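Local atomic coordinates of 6-phospho-alpha-glucosidase (Merdibacter massiliensis, PDB entry 6VC6), a protein that hydrolyses 6-phospho-alpha-glucosides, releasing glucose 6-phosphate, probably by the NAD- and manganese-dependent redox mechanism of family 4 glycoside hydrolases. Residues R94-I99 with D427-V432; G104-E109 with N413-D418; L198-W203 with N261-Y266; K405-F410 with K420-I425. All coordinates share one frame; numbering follows the deposited sequence.

Contact 1: R94-I99 with D427-V432; sequences REDEHI and DAMIEV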
# COMPACT_ATOMS: atom_id res chain seq x y z
N ARG A 94 5.72 15.55 0.10
CA ARG A 94 6.94 16.33 0.28
C ARG A 94 6.95 17.01 1.64
O ARG A 94 7.96 16.99 2.36
CB ARG A 94 7.07 17.35 -0.84
CG ARG A 94 8.46 17.95 -1.00
CD ARG A 94 8.49 18.89 -2.20
NE ARG A 94 9.85 19.33 -2.52
CZ ARG A 94 10.44 20.39 -1.98
NH1 ARG A 94 9.79 21.13 -1.08
NH2 ARG A 94 11.68 20.71 -2.32
N GLU A 95 5.82 17.62 2.02
CA GLU A 95 5.73 18.28 3.32
C GLU A 95 5.84 17.28 4.46
O GLU A 95 6.43 17.57 5.50
CB GLU A 95 4.43 19.07 3.42
CG GLU A 95 4.29 20.19 2.39
CD GLU A 95 5.11 21.41 2.75
OE1 GLU A 95 5.46 21.57 3.94
OE2 GLU A 95 5.39 22.23 1.84
N ASP A 96 5.26 16.09 4.28
CA ASP A 96 5.38 15.04 5.29
C ASP A 96 6.84 14.68 5.53
O ASP A 96 7.28 14.53 6.68
CB ASP A 96 4.60 13.80 4.87
CG ASP A 96 3.10 14.05 4.81
OD1 ASP A 96 2.62 15.00 5.45
OD2 ASP A 96 2.41 13.27 4.11
N GLU A 97 7.61 14.53 4.45
CA GLU A 97 9.00 14.09 4.58
C GLU A 97 9.92 15.22 5.03
O GLU A 97 10.78 15.01 5.89
CB GLU A 97 9.47 13.49 3.26
CG GLU A 97 8.94 12.10 2.97
CD GLU A 97 9.06 11.74 1.49
OE1 GLU A 97 9.51 12.61 0.72
OE2 GLU A 97 8.70 10.60 1.11
N HIS A 98 9.74 16.42 4.46
CA HIS A 98 10.65 17.52 4.76
C HIS A 98 10.54 17.95 6.21
O HIS A 98 11.55 18.09 6.91
CB HIS A 98 10.38 18.70 3.83
CG HIS A 98 11.11 18.62 2.52
ND1 HIS A 98 12.06 19.55 2.15
CD2 HIS A 98 11.04 17.73 1.51
CE1 HIS A 98 12.54 19.24 0.96
NE2 HIS A 98 11.94 18.13 0.55
N ILE A 99 9.32 18.17 6.69
CA ILE A 99 9.12 18.73 8.02
C ILE A 99 9.59 17.77 9.10
O ILE A 99 10.19 18.18 10.10
CB ILE A 99 7.64 19.14 8.21
CG1 ILE A 99 7.28 20.26 7.23
CG2 ILE A 99 7.38 19.56 9.64
CD1 ILE A 99 5.80 20.52 7.10
N ASP A 427 2.22 20.15 15.94
CA ASP A 427 1.83 21.54 15.70
C ASP A 427 2.23 21.98 14.30
O ASP A 427 1.49 22.72 13.64
CB ASP A 427 2.44 22.45 16.76
CG ASP A 427 1.77 22.30 18.11
OD1 ASP A 427 0.75 21.60 18.20
OD2 ASP A 427 2.28 22.89 19.09
N ALA A 428 3.41 21.55 13.84
CA ALA A 428 3.84 21.89 12.49
C ALA A 428 2.97 21.23 11.43
O ALA A 428 2.73 21.81 10.37
CB ALA A 428 5.30 21.51 12.29
N MSE A 429 2.48 20.02 11.70
CA MSE A 429 1.65 19.29 10.75
C MSE A 429 0.26 19.92 10.64
O MSE A 429 -0.32 19.99 9.55
CB MSE A 429 1.52 17.83 11.16
CG MSE A 429 2.85 17.09 11.26
SE MSE A 429 3.42 16.24 9.61
CE MSE A 429 4.31 17.77 8.80
N ILE A 430 -0.27 20.36 11.78
CA ILE A 430 -1.61 20.96 11.81
C ILE A 430 -1.66 22.19 10.90
O ILE A 430 -2.67 22.44 10.23
CB ILE A 430 -2.01 21.30 13.26
CG1 ILE A 430 -2.31 20.02 14.04
CG2 ILE A 430 -3.21 22.24 13.29
CD1 ILE A 430 -2.57 20.27 15.51
N GLU A 431 -0.58 22.96 10.86
CA GLU A 431 -0.57 24.20 10.09
C GLU A 431 -0.59 23.93 8.59
O GLU A 431 -1.40 24.51 7.86
CB GLU A 431 0.65 25.05 10.48
CG GLU A 431 0.43 26.55 10.36
CD GLU A 431 -0.52 27.09 11.41
OE1 GLU A 431 -1.05 28.21 11.22
OE2 GLU A 431 -0.75 26.41 12.43
N VAL A 432 0.29 23.05 8.12
CA VAL A 432 0.37 22.79 6.68
C VAL A 432 -0.79 21.94 6.18
O VAL A 432 -1.12 22.00 4.99
CB VAL A 432 1.71 22.13 6.33
CG1 VAL A 432 2.83 23.16 6.31
CG2 VAL A 432 2.03 21.00 7.30
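The CA atoms of I99, E95 and D96 lie nearest those of A428, V432 and M429 where two helices run almost antiparallel, the N-to-C directions of segments 94-99 and 427-432 lying 154° apart. The axes approach no closer than 11.0 Å, and no hydrogen bond crosses. M429, present as selenomethionine, and I99 bridge this wide spacing together. Bends at chi2 (-90°) and again at chi3 swing the selenomethionine methyl across, where M429 CE lies 3.6 Å from I99 CD1 and is just as near I99 CB. The methyl therefore rests on the flank of the isoleucine, the two side chains passing in opposite directions. The branches of I99 divide the rest: CG2 meets A428 CB at 3.9 Å, while CD1 reaches V432 CG2 tip to tip at 3.8 Å. An alanine in place of I99 would probably leave the M429 methyl without the surface it lies on and open a gap in front of V432. At the margin, E95 OE1 stands 3.9 Å from V432 CG1. D96, on the other flank, directs its carboxylate to R121 of helix 113-136, whose A117 also touches M429. Helix 89-102 belongs to the Rossmann-like NAD-binding part of the enzyme, and helix 419-432 comes near the end of the chain. With methyls making the closest meetings, the contact rests on shape and dispersion, the D96 charge being answered elsewhere.

Contact 2: G104-E109 with N413-D418; sequences GRIGQE and NRLIND. With G6P (6-O-phosphono-alpha-D-glucopyranose), chain F; NAD (nicotinamide-adenine-dinucleotide), chain G.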
# COMPACT_ATOMS: atom_id res chain seq x y z
N GLY A 104 14.22 16.51 13.05
CA GLY A 104 15.02 15.50 13.71
C GLY A 104 14.41 14.12 13.81
O GLY A 104 14.82 13.35 14.69
N ARG A 105 13.45 13.78 12.95
CA ARG A 105 12.88 12.44 12.94
C ARG A 105 12.76 11.96 11.50
O ARG A 105 12.86 12.75 10.55
CB ARG A 105 11.50 12.40 13.62
CG ARG A 105 11.55 12.62 15.13
CD ARG A 105 12.37 11.54 15.83
NE ARG A 105 12.27 11.64 17.28
CZ ARG A 105 13.08 12.36 18.05
NH1 ARG A 105 14.06 13.06 17.49
NH2 ARG A 105 12.91 12.39 19.36
N ILE A 106 12.56 10.65 11.35
CA ILE A 106 12.47 10.06 10.02
C ILE A 106 11.27 10.63 9.29
O ILE A 106 10.17 10.74 9.84
CB ILE A 106 12.38 8.53 10.12
CG1 ILE A 106 13.71 7.95 10.61
CG2 ILE A 106 12.00 7.92 8.77
CD1 ILE A 106 13.68 6.45 10.82
N GLY A 107 11.47 11.03 8.03
CA GLY A 107 10.39 11.45 7.17
C GLY A 107 10.12 10.42 6.10
O GLY A 107 10.97 10.17 5.24
N GLN A 108 8.94 9.79 6.13
CA GLN A 108 8.64 8.70 5.22
C GLN A 108 7.16 8.74 4.87
O GLN A 108 6.34 9.33 5.58
CB GLN A 108 9.03 7.35 5.82
CG GLN A 108 9.48 6.32 4.80
CD GLN A 108 8.33 5.47 4.30
OE1 GLN A 108 7.32 5.30 4.98
NE2 GLN A 108 8.47 4.94 3.09
N GLU A 109 6.82 8.08 3.76
CA GLU A 109 5.47 8.16 3.21
C GLU A 109 4.44 7.57 4.17
O GLU A 109 3.40 8.18 4.42
CB GLU A 109 5.42 7.44 1.86
CG GLU A 109 4.04 7.43 1.21
CD GLU A 109 3.87 6.28 0.24
OE1 GLU A 109 4.35 5.17 0.55
OE2 GLU A 109 3.25 6.48 -0.82
N ASN A 413 4.46 6.45 19.13
CA ASN A 413 5.05 5.86 17.94
C ASN A 413 6.56 5.73 18.08
O ASN A 413 7.23 6.59 18.66
CB ASN A 413 4.70 6.70 16.71
CG ASN A 413 5.09 6.02 15.41
OD1 ASN A 413 6.26 6.01 15.02
ND2 ASN A 413 4.11 5.43 14.73
N ARG A 414 7.09 4.63 17.53
CA ARG A 414 8.50 4.31 17.71
C ARG A 414 9.42 5.30 17.00
O ARG A 414 10.53 5.55 17.47
CB ARG A 414 8.78 2.89 17.20
CG ARG A 414 9.82 2.14 17.99
CD ARG A 414 9.98 0.71 17.49
NE ARG A 414 11.29 0.17 17.82
CZ ARG A 414 11.63 -0.28 19.02
NH1 ARG A 414 10.76 -0.25 20.02
NH2 ARG A 414 12.85 -0.76 19.23
N LEU A 415 8.97 5.88 15.89
CA LEU A 415 9.80 6.78 15.10
C LEU A 415 9.73 8.23 15.58
O LEU A 415 10.39 9.09 14.98
CB LEU A 415 9.41 6.69 13.62
CG LEU A 415 9.43 5.27 13.05
CD1 LEU A 415 9.20 5.28 11.55
CD2 LEU A 415 10.73 4.56 13.39
N ILE A 416 8.98 8.49 16.64
CA ILE A 416 8.99 9.79 17.29
C ILE A 416 9.48 9.68 18.74
O ILE A 416 10.48 10.27 19.10
CB ILE A 416 7.62 10.47 17.24
CG1 ILE A 416 7.33 10.94 15.82
CG2 ILE A 416 7.54 11.63 18.21
CD1 ILE A 416 7.45 9.86 14.78
N ASN A 417 8.77 8.90 19.54
CA ASN A 417 9.25 8.36 20.81
C ASN A 417 9.41 9.41 21.91
O ASN A 417 9.92 9.07 22.99
CB ASN A 417 10.59 7.62 20.62
CG ASN A 417 10.78 6.51 21.63
OD1 ASN A 417 9.82 5.85 22.03
ND2 ASN A 417 12.02 6.30 22.05
N ASP A 418 9.00 10.65 21.69
CA ASP A 418 9.17 11.69 22.69
C ASP A 418 7.97 12.64 22.66
O ASP A 418 7.51 13.02 21.59
CB ASP A 418 10.47 12.48 22.46
CG ASP A 418 10.66 13.60 23.46
OD1 ASP A 418 10.17 14.72 23.20
OD2 ASP A 418 11.29 13.37 24.51
C1 G6P F . 6.36 0.01 -1.19
C2 G6P F . 5.00 -0.10 -0.49
C3 G6P F . 4.01 0.99 -0.86
C4 G6P F . 4.74 2.31 -0.94
C5 G6P F . 5.68 2.24 -2.13
C6 G6P F . 6.52 3.50 -2.19
O1 G6P F . 6.63 -1.21 -1.89
O2 G6P F . 4.42 -1.38 -0.78
O3 G6P F . 2.96 1.06 0.10
O4 G6P F . 3.79 3.36 -1.13
O5 G6P F . 6.58 1.13 -2.07
O6 G6P F . 6.94 3.72 -3.53
P G6P F . 7.58 5.12 -3.97
O1P G6P F . 6.37 5.98 -4.25
O2P G6P F . 8.39 5.56 -2.77
O3P G6P F . 8.42 4.77 -5.18
PA NAD G . -0.11 10.27 -7.39
O1A NAD G . 0.70 10.13 -8.65
O2A NAD G . -0.18 11.61 -6.69
O5B NAD G . -1.61 9.78 -7.69
C5B NAD G . -2.67 10.11 -6.79
C4B NAD G . -3.92 10.44 -7.59
O4B NAD G . -5.07 10.34 -6.74
C3B NAD G . -3.86 11.86 -8.11
O3B NAD G . -4.13 11.87 -9.51
C2B NAD G . -4.96 12.60 -7.38
O2B NAD G . -5.62 13.52 -8.26
C1B NAD G . -5.90 11.49 -6.94
N9A NAD G . -6.64 11.85 -5.71
C8A NAD G . -6.15 12.46 -4.62
N7A NAD G . -7.12 12.63 -3.68
C5A NAD G . -8.26 12.13 -4.19
C6A NAD G . -9.67 11.98 -3.73
N6A NAD G . -10.06 12.43 -2.51
N1A NAD G . -10.54 11.39 -4.57
C2A NAD G . -10.17 10.94 -5.79
N3A NAD G . -8.92 11.04 -6.26
C4A NAD G . -7.94 11.61 -5.52
O3 NAD G . 0.38 9.17 -6.32
PN NAD G . 1.13 7.82 -6.75
O1N NAD G . 2.60 7.97 -6.43
O2N NAD G . 0.68 7.40 -8.13
O5D NAD G . 0.49 6.80 -5.68
C5D NAD G . -0.82 6.27 -5.88
C4D NAD G . -1.28 5.63 -4.59
O4D NAD G . -0.99 4.23 -4.60
C3D NAD G . -0.54 6.23 -3.40
O3D NAD G . -1.49 6.54 -2.37
C2D NAD G . 0.36 5.12 -2.90
O2D NAD G . 0.51 5.17 -1.49
C1D NAD G . -0.41 3.89 -3.34
N1N NAD G . 0.43 2.70 -3.41
C2N NAD G . 0.18 1.73 -2.54
C3N NAD G . 0.93 0.56 -2.53
C7N NAD G . 0.61 -0.50 -1.52
O7N NAD G . 1.39 -1.42 -1.34
N7N NAD G . -0.53 -0.40 -0.83
C4N NAD G . 1.94 0.40 -3.47
C5N NAD G . 2.19 1.43 -4.37
C6N NAD G . 1.40 2.58 -4.33
O HOH W 1 12.52 8.91 13.50
O HOH W 2 9.02 10.11 12.20
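I416 O is gripped by two nitrogens of R105, NE at 2.9 Å and NH2 at 3.2 Å. This side-on guanidinium grip joins two irregular loops, each bounded by a recognisable turn: G104 is the C-prime residue of the Schellman motif ending helix 89-102, and N413 OD1 accepts from L415 N in an Asx turn. The two bonds differ in quality. NE meets a lone pair in the carbonyl plane with an N-H...O angle of 161°, whereas the NH2 bond is more bent, at 138°, and comes in nearly along the C=O axis. I416 O lies close to the guanidinium plane. R105 NH1 then donates to G104 O at 2.9 Å, so both ends of the group are tied and its rotation is fixed. A bend at chi2 (-61°) turns the chain so that R105 CD also passes beside L415 O. That oxygen is served by water as well: one water lies 2.6 Å from L415 O and 2.8 Å from I106 N, and a second links it to I106 O. Beside this polar seam, I106 CD1 approaches L415 CD2 at a loose 4.3 Å. D418 brings only CB near R105 NH2, while its carboxylate caps the next helix through K421 N. Segment 104-109 continues into the ligand pocket. There the extended E109 side chain, also salt-bridged to R86, accepts from O2D of NAD through OE2 at 3.1 Å and from O4 of glucose 6-phosphate through OE1 at 2.5 Å.

Contact 3: L198-W203 with N261-Y266; sequences LNHYGW and NTYDGY. With MN (manganese (II) ion), chain E; G6P (6-O-phosphono-alpha-D-glucopyranose), chain F.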
# COMPACT_ATOMS: atom_id res chain seq x y z
N LEU A 198 1.66 -6.29 10.95
CA LEU A 198 0.85 -5.21 10.41
C LEU A 198 1.39 -4.82 9.03
O LEU A 198 2.45 -5.28 8.60
CB LEU A 198 0.85 -4.01 11.35
CG LEU A 198 0.70 -4.30 12.84
CD1 LEU A 198 0.81 -3.02 13.66
CD2 LEU A 198 -0.62 -5.01 13.12
N ASN A 199 0.65 -3.95 8.35
CA ASN A 199 1.10 -3.46 7.06
C ASN A 199 2.40 -2.68 7.22
O ASN A 199 2.51 -1.82 8.09
CB ASN A 199 0.04 -2.58 6.41
CG ASN A 199 0.45 -2.10 5.04
OD1 ASN A 199 0.65 -2.90 4.13
ND2 ASN A 199 0.60 -0.79 4.88
N HIS A 200 3.39 -3.01 6.38
CA HIS A 200 4.71 -2.39 6.43
C HIS A 200 5.37 -2.61 7.80
O HIS A 200 6.06 -1.74 8.32
CB HIS A 200 4.65 -0.90 6.08
CG HIS A 200 4.25 -0.64 4.67
ND1 HIS A 200 3.79 0.59 4.24
CD2 HIS A 200 4.21 -1.45 3.59
CE1 HIS A 200 3.50 0.53 2.95
NE2 HIS A 200 3.75 -0.70 2.53
N TYR A 201 5.15 -3.80 8.36
CA TYR A 201 5.65 -4.16 9.68
C TYR A 201 5.42 -5.65 9.92
O TYR A 201 4.51 -6.02 10.67
CB TYR A 201 4.97 -3.33 10.77
CG TYR A 201 5.85 -2.98 11.96
CD1 TYR A 201 7.01 -3.68 12.22
CD2 TYR A 201 5.49 -1.95 12.82
CE1 TYR A 201 7.81 -3.36 13.31
CE2 TYR A 201 6.28 -1.62 13.91
CZ TYR A 201 7.44 -2.33 14.15
OH TYR A 201 8.23 -2.01 15.23
N GLY A 202 6.21 -6.50 9.28
CA GLY A 202 5.95 -7.93 9.36
C GLY A 202 7.20 -8.76 9.13
O GLY A 202 8.27 -8.24 8.81
N TRP A 203 7.03 -10.07 9.29
CA TRP A 203 8.12 -11.02 9.16
C TRP A 203 7.60 -12.30 8.52
O TRP A 203 6.46 -12.71 8.73
CB TRP A 203 8.74 -11.35 10.52
CG TRP A 203 9.43 -10.20 11.18
CD1 TRP A 203 10.75 -9.87 11.09
CD2 TRP A 203 8.83 -9.22 12.03
NE1 TRP A 203 11.01 -8.75 11.83
CE2 TRP A 203 9.85 -8.33 12.43
CE3 TRP A 203 7.53 -9.01 12.51
CZ2 TRP A 203 9.61 -7.24 13.27
CZ3 TRP A 203 7.30 -7.94 13.34
CH2 TRP A 203 8.33 -7.06 13.71
N ASN A 261 10.05 -7.88 6.52
CA ASN A 261 9.55 -6.83 5.64
C ASN A 261 10.55 -5.68 5.63
O ASN A 261 11.06 -5.28 6.67
CB ASN A 261 8.18 -6.36 6.15
CG ASN A 261 7.47 -5.44 5.17
OD1 ASN A 261 8.02 -4.42 4.74
ND2 ASN A 261 6.24 -5.78 4.83
N THR A 262 10.84 -5.16 4.43
CA THR A 262 11.88 -4.14 4.32
C THR A 262 11.55 -2.88 5.09
O THR A 262 12.46 -2.09 5.39
CB THR A 262 12.14 -3.79 2.85
OG1 THR A 262 11.01 -3.10 2.31
CG2 THR A 262 12.41 -5.05 2.04
N TYR A 263 10.28 -2.66 5.44
CA TYR A 263 9.92 -1.52 6.26
C TYR A 263 10.30 -1.70 7.72
O TYR A 263 10.24 -0.73 8.48
CB TYR A 263 8.42 -1.25 6.14
CG TYR A 263 8.04 -0.48 4.89
CD1 TYR A 263 8.20 0.90 4.83
CD2 TYR A 263 7.56 -1.14 3.77
CE1 TYR A 263 7.87 1.60 3.70
CE2 TYR A 263 7.22 -0.44 2.63
CZ TYR A 263 7.38 0.93 2.60
OH TYR A 263 7.05 1.64 1.46
N ASP A 264 10.68 -2.91 8.14
CA ASP A 264 11.15 -3.12 9.50
C ASP A 264 12.41 -2.33 9.81
O ASP A 264 12.70 -2.08 10.99
CB ASP A 264 11.41 -4.61 9.76
CG ASP A 264 10.17 -5.46 9.60
OD1 ASP A 264 9.11 -4.92 9.20
OD2 ASP A 264 10.25 -6.68 9.86
N GLY A 265 13.17 -1.94 8.78
CA GLY A 265 14.43 -1.25 9.02
C GLY A 265 14.25 0.08 9.72
O GLY A 265 15.09 0.49 10.53
N TYR A 266 13.15 0.78 9.42
CA TYR A 266 12.88 2.05 10.08
C TYR A 266 12.67 1.86 11.58
O TYR A 266 13.19 2.63 12.39
CB TYR A 266 11.66 2.72 9.46
CG TYR A 266 11.81 3.06 7.99
CD1 TYR A 266 12.72 4.01 7.56
CD2 TYR A 266 11.02 2.44 7.03
CE1 TYR A 266 12.86 4.33 6.22
CE2 TYR A 266 11.15 2.74 5.69
CZ TYR A 266 12.07 3.69 5.29
OH TYR A 266 12.20 4.00 3.96
MN MN E . 2.47 -1.09 0.81
C1 G6P F . 6.36 0.01 -1.19
C2 G6P F . 5.00 -0.10 -0.49
C3 G6P F . 4.01 0.99 -0.86
C4 G6P F . 4.74 2.31 -0.94
C5 G6P F . 5.68 2.24 -2.13
C6 G6P F . 6.52 3.50 -2.19
O1 G6P F . 6.63 -1.21 -1.89
O2 G6P F . 4.42 -1.38 -0.78
O3 G6P F . 2.96 1.06 0.10
O4 G6P F . 3.79 3.36 -1.13
O5 G6P F . 6.58 1.13 -2.07
O6 G6P F . 6.94 3.72 -3.53
P G6P F . 7.58 5.12 -3.97
O1P G6P F . 6.37 5.98 -4.25
O2P G6P F . 8.39 5.56 -2.77
O3P G6P F . 8.42 4.77 -5.18
O HOH W 3 3.44 -4.95 3.97
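The rings of H200 and Y263 lie side by side and point the same way, stacked face to face with centroids 3.9 Å apart and planes inclined by 23°. The overlap is offset: Y263 CE2 sits toward the rim of the imidazole, 3.3 Å from H200 CD2, while H200 CB covers the phenol face in a CH-pi contact. Both residues place CG anti to their carbonyl carbon (chi1 -66° in H200), which carries the pair jointly toward the sugar. At the far end H200 NE2 binds manganese at 2.2 Å; C170 and the sugar oxygens O2 and O3 are further ligands. Y263 OH stops 3.2 Å from C1 of the sugar. The type II turn from L198 to Y201 meets the type I turn from N261 to D264. N261 N donates to G202 O at 2.9 Å with an N-H...O angle of 163°, and N261 OD1 uses an in-plane lone pair to cap Y263 N. D264 lies obliquely across W203, its OD2 over the indole face near the rim, and its OD1 takes a weak bond from G202 N. A leucine in place of Y263 would probably strip the imidazole of its flat cover on that face and open a gap beside C1. The stack is thus consistent with metal ligand and sugar-pocket wall being positioned together.

Contact 4: K405-F410 with K420-I425; sequences KALEAF and KKAREI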
# COMPACT_ATOMS: atom_id res chain seq x y z
N LYS A 405 -5.61 12.98 21.58
CA LYS A 405 -5.42 11.65 21.00
C LYS A 405 -4.29 11.65 19.98
O LYS A 405 -3.51 10.69 19.91
CB LYS A 405 -6.72 11.16 20.37
CG LYS A 405 -7.73 10.61 21.37
CD LYS A 405 -7.13 9.48 22.19
CE LYS A 405 -8.11 8.99 23.25
NZ LYS A 405 -8.94 7.86 22.76
N ALA A 406 -4.19 12.71 19.18
CA ALA A 406 -3.11 12.80 18.20
C ALA A 406 -1.76 12.93 18.88
O ALA A 406 -0.77 12.35 18.42
CB ALA A 406 -3.35 13.98 17.26
N LEU A 407 -1.69 13.67 19.99
CA LEU A 407 -0.44 13.81 20.71
C LEU A 407 0.02 12.48 21.29
O LEU A 407 1.21 12.15 21.25
CB LEU A 407 -0.58 14.86 21.82
CG LEU A 407 0.63 15.05 22.74
CD1 LEU A 407 1.81 15.59 21.96
CD2 LEU A 407 0.28 15.96 23.90
N GLU A 408 -0.92 11.70 21.84
CA GLU A 408 -0.56 10.40 22.39
C GLU A 408 -0.15 9.43 21.28
O GLU A 408 0.75 8.60 21.48
CB GLU A 408 -1.72 9.83 23.20
CG GLU A 408 -2.04 10.64 24.45
CD GLU A 408 -3.37 10.25 25.08
OE1 GLU A 408 -4.03 9.33 24.56
OE2 GLU A 408 -3.75 10.88 26.09
N ALA A 409 -0.79 9.52 20.12
CA ALA A 409 -0.39 8.68 18.99
C ALA A 409 1.01 9.03 18.51
O ALA A 409 1.81 8.13 18.22
CB ALA A 409 -1.40 8.81 17.85
N PHE A 410 1.32 10.32 18.43
CA PHE A 410 2.66 10.74 18.02
C PHE A 410 3.70 10.33 19.06
O PHE A 410 4.77 9.82 18.71
CB PHE A 410 2.69 12.25 17.80
CG PHE A 410 2.27 12.67 16.42
CD1 PHE A 410 1.06 12.26 15.89
CD2 PHE A 410 3.08 13.50 15.65
CE1 PHE A 410 0.67 12.65 14.62
CE2 PHE A 410 2.70 13.89 14.39
CZ PHE A 410 1.49 13.47 13.87
N LYS A 420 7.67 15.81 23.84
CA LYS A 420 7.97 17.18 23.43
C LYS A 420 8.22 17.27 21.93
O LYS A 420 7.76 18.21 21.27
CB LYS A 420 9.16 17.73 24.21
CG LYS A 420 8.82 18.15 25.63
CD LYS A 420 10.06 18.56 26.40
CE LYS A 420 9.72 18.98 27.82
NZ LYS A 420 8.81 20.15 27.86
N LYS A 421 8.94 16.29 21.37
CA LYS A 421 9.09 16.22 19.92
C LYS A 421 7.76 15.95 19.24
O LYS A 421 7.52 16.45 18.13
CB LYS A 421 10.12 15.15 19.55
CG LYS A 421 10.36 15.00 18.06
CD LYS A 421 10.95 16.27 17.46
CE LYS A 421 12.30 16.59 18.08
NZ LYS A 421 12.88 17.84 17.52
N ALA A 422 6.89 15.17 19.88
CA ALA A 422 5.57 14.89 19.31
C ALA A 422 4.75 16.17 19.17
O ALA A 422 4.16 16.43 18.12
CB ALA A 422 4.83 13.87 20.17
N ARG A 423 4.71 16.98 20.23
CA ARG A 423 3.96 18.23 20.17
C ARG A 423 4.56 19.19 19.15
O ARG A 423 3.83 19.89 18.44
CB ARG A 423 3.91 18.88 21.55
CG ARG A 423 3.13 20.19 21.59
CD ARG A 423 3.22 20.86 22.95
NE ARG A 423 2.52 20.10 23.99
CZ ARG A 423 1.21 20.14 24.19
NH1 ARG A 423 0.44 20.91 23.43
NH2 ARG A 423 0.66 19.42 25.16
N GLU A 424 5.89 19.24 19.07
CA GLU A 424 6.55 20.12 18.11
C GLU A 424 6.19 19.74 16.68
O GLU A 424 5.84 20.60 15.86
CB GLU A 424 8.07 20.07 18.32
CG GLU A 424 8.86 20.95 17.36
CD GLU A 424 10.36 20.87 17.61
OE1 GLU A 424 10.81 19.87 18.20
OE2 GLU A 424 11.08 21.82 17.24
N ILE A 425 6.26 18.44 16.36
CA ILE A 425 5.94 17.99 15.01
C ILE A 425 4.44 18.12 14.75
O ILE A 425 4.03 18.60 13.68
CB ILE A 425 6.43 16.55 14.79
CG1 ILE A 425 7.96 16.48 14.92
CG2 ILE A 425 5.99 16.04 13.43
CD1 ILE A 425 8.53 15.10 14.67
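L407 lays its CD1 methyl over the backbone of the opposing helix, 3.7 Å from R423 N and 3.9 Å from A422 CB. Its other methyl, CD2, lies 3.7 Å from R423 NH2, approaching the guanidinium obliquely, so the forked end of the leucine touches both the main chain and the tip of the arginine. L407 CG stands anti to the backbone N (chi1 176°), which carries the two methyls across to R423, and R423 brings its end round by bending at chi3. One turn further along, F410 packs by its root as well as its ring: F410 CB meets A422 CB at 3.6 Å. Consistent with the small alanine, the CA atoms of F410 and A422 are 5.2 Å apart, the tightest backbone approach of the pair. The F410 ring presents its edge to the next turn, with CE2 4.0 Å from I425 CG2; M116 of helix 113-136 also touches this phenylalanine. The two segments belong to helices 403-412 and 419-432, consecutive in the chain and joined by a short loop. They form a splayed helical hairpin, with 124° between their N-to-C directions and 8.7 Å between the axes at closest approach. Elsewhere on helix 419-432, K421 and E424 form a salt bridge one turn apart, and K421 NZ also donates to L103 O. The interface itself has no hydrogen bond across it. Its chemistry is apolar at A422, F410 and I425, becoming mixed where L407 meets the backbone N and the guanidinium of exposed R423, so this contact rests mainly on carbon against carbon.

From the N terminus, the chain first supplies helix 89-102 to contact 1 and then the loop 104-109 to contact 2. Contact 3 opens at 198-203 and closes at 261-266, the first closure to be completed, lying within both of those larger loops. Segment 405-410 next opens contact 4; segment 413-418 closes contact 2, and 420-425 closes contact 4, so these two cross. Segment 427-432 finally closes contact 1 round all the others. Contacts 1 and 4 share helix 419-432, and R105 of contact 2 packs against K421 and I425. The terminal hairpin is thereby tied to the NAD-binding part, while contacts 2 and 3 meet through Q108 and Y263 beside the sugar phosphate.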